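Local coordinates for protein geranyltranstransferase (Thermotoga neapolitana, PDB 4WK5) that probably acts as a magnesium-dependent prenyltransferase of isoprenoid biosynthesis, a member of the FPP/GGPP synthase family, at residues Ala261-Tyr264 / Tyr265-Leu269. Numbering follows the deposited sequence.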
loop_
_atom_site.group_PDB
_atom_site.type_symbol
_atom_site.label_atom_id
_atom_site.label_comp_id
_atom_site.label_asym_id
_atom_site.label_seq_id
_atom_site.Cartn_x
_atom_site.Cartn_y
_atom_site.Cartn_z
ATOM N N ALA A 261 -30.363 7.060 3.756
ATOM C CA ALA A 261 -29.277 8.036 3.812
ATOM C C ALA A 261 -29.641 9.195 4.729
ATOM O O ALA A 261 -28.833 9.635 5.556
ATOM C CB ALA A 261 -28.941 8.545 2.412
ATOM N N ASP A 262 -30.875 9.678 4.602
ATOM C CA ASP A 262 -31.322 10.779 5.437
ATOM C C ASP A 262 -31.327 10.378 6.907
ATOM O O ASP A 262 -30.949 11.168 7.771
ATOM C CB ASP A 262 -32.722 11.244 5.025
ATOM C CG ASP A 262 -32.728 12.019 3.715
ATOM O OD1 ASP A 262 -31.659 12.491 3.276
ATOM O OD2 ASP A 262 -33.825 12.182 3.135
ATOM N N LYS A 263 -31.754 9.149 7.184
ATOM C CA LYS A 263 -31.845 8.662 8.557
ATOM C C LYS A 263 -30.473 8.611 9.208
ATOM O O LYS A 263 -30.294 9.091 10.333
ATOM C CB LYS A 263 -32.484 7.274 8.612
ATOM C CG LYS A 263 -32.598 6.731 10.034
ATOM C CD LYS A 263 -33.184 5.326 10.080
ATOM C CE LYS A 263 -32.167 4.284 9.638
ATOM N NZ LYS A 263 -32.742 2.906 9.610
ATOM N N TYR A 264 -29.517 8.019 8.493
ATOM C CA TYR A 264 -28.129 7.940 8.945
ATOM C C TYR A 264 -27.526 9.331 9.142
ATOM O O TYR A 264 -26.876 9.598 10.154
ATOM C CB TYR A 264 -27.282 7.154 7.941
ATOM C CG TYR A 264 -27.445 5.648 7.972
ATOM C CD1 TYR A 264 -28.274 5.026 8.896
ATOM C CD2 TYR A 264 -26.740 4.843 7.075
ATOM C CE1 TYR A 264 -28.409 3.645 8.917
ATOM C CE2 TYR A 264 -26.865 3.464 7.091
ATOM C CZ TYR A 264 -27.701 2.872 8.010
ATOM O OH TYR A 264 -27.829 1.500 8.019
ATOM N N TYR A 265 -27.737 10.215 8.168
ATOM C CA TYR A 265 -27.189 11.565 8.253
ATOM C C TYR A 265 -27.719 12.287 9.483
ATOM O O TYR A 265 -26.966 12.952 10.199
ATOM C CB TYR A 265 -27.519 12.375 6.999
ATOM C CG TYR A 265 -26.433 13.358 6.630
ATOM C CD1 TYR A 265 -25.444 13.013 5.718
ATOM C CD2 TYR A 265 -26.380 14.616 7.208
ATOM C CE1 TYR A 265 -24.444 13.901 5.377
ATOM C CE2 TYR A 265 -25.382 15.509 6.881
ATOM C CZ TYR A 265 -24.413 15.147 5.963
ATOM O OH TYR A 265 -23.415 16.035 5.628
ATOM N N GLU A 266 -29.020 12.154 9.731
ATOM C CA GLU A 266 -29.634 12.834 10.865
ATOM C C GLU A 266 -29.121 12.260 12.179
ATOM O O GLU A 266 -28.878 13.008 13.120
ATOM C CB GLU A 266 -31.162 12.739 10.801
ATOM C CG GLU A 266 -31.878 13.476 11.931
ATOM C CD GLU A 266 -31.557 14.967 11.958
ATOM O OE1 GLU A 266 -31.271 15.542 10.887
ATOM O OE2 GLU A 266 -31.590 15.565 13.053
ATOM N N GLU A 267 -28.950 10.940 12.243
ATOM C CA GLU A 267 -28.384 10.308 13.437
ATOM C C GLU A 267 -26.988 10.849 13.739
ATOM O O GLU A 267 -26.659 11.135 14.891
ATOM C CB GLU A 267 -28.337 8.784 13.271
ATOM C CG GLU A 267 -29.711 8.123 13.308
ATOM C CD GLU A 267 -29.670 6.631 13.014
ATOM O OE1 GLU A 267 -28.584 6.115 12.677
ATOM O OE2 GLU A 267 -30.730 5.977 13.125
ATOM N N VAL A 268 -26.171 11.000 12.700
ATOM C CA VAL A 268 -24.814 11.491 12.876
ATOM C C VAL A 268 -24.815 12.945 13.349
ATOM O O VAL A 268 -24.125 13.284 14.314
ATOM C CB VAL A 268 -24.000 11.351 11.572
ATOM C CG1 VAL A 268 -22.675 12.088 11.685
ATOM C CG2 VAL A 268 -23.780 9.878 11.267
ATOM N N LEU A 269 -25.601 13.793 12.688
ATOM C CA LEU A 269 -25.682 15.200 13.087
ATOM C C LEU A 269 -26.109 15.356 14.543
ATOM O O LEU A 269 -25.524 16.147 15.289
ATOM C CB LEU A 269 -26.646 15.971 12.183
ATOM C CG LEU A 269 -26.146 16.236 10.761
ATOM C CD1 LEU A 269 -27.221 16.957 9.959
ATOM C CD2 LEU A 269 -24.846 17.025 10.777
#
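The carboxylate of Glu267 lies alongside the ring of Tyr264, the two planes 37° apart, with OE1 approaching ring atom CD1 obliquely at 3.9 Å. Both groups rise from one face of the α-helix 248-274, part of the largely helical polyprenyl synthetase fold, where Lys263, Tyr264 and Glu267 bring their side chains together over a single turn. In Tyr264, CG is anti to the carbonyl carbon (chi1 -77°), which sends the ring out beside Glu267 and on to Lys214 and Val217 of helix 206-229, while its OH is hydrogen-bonded to Glu179. The other tyrosine ring, that of Tyr265, leads away from this group: it meets the ring of Phe215, and its OH hydrogen-bonds to the backbone O of Leu284 in helix 278-289.

Glu267 and Lys263 run side by side, one turn apart. OE2 rests against the aliphatic part of the lysine, 3.7 Å from Lys263 CG, but NZ stays 5.1 Å from OE2, too far for a salt bridge, though the opposite charges may still attract weakly. The chi3 bend of Lys263 (75°) swings CE to 4.1 Å from Glu267 OE2. OE1 has a direct ionic partner in Lys214, a salt bridge that links the helix to 206-229. Shortened to an alanine, Glu267 would lose its carboxylate, which would probably leave Lys214 without this charge mate and the CG of Lys263 without the oxygen packed against it.

Beneath the side chains, successive i to i+4 backbone bonds hold the turn, among them Glu267 N to Lys263 O at 3.0 Å. Val268 N bonds to Tyr264 O, and the methyl CG2 of Val268 packs 3.3 Å from Tyr264 O.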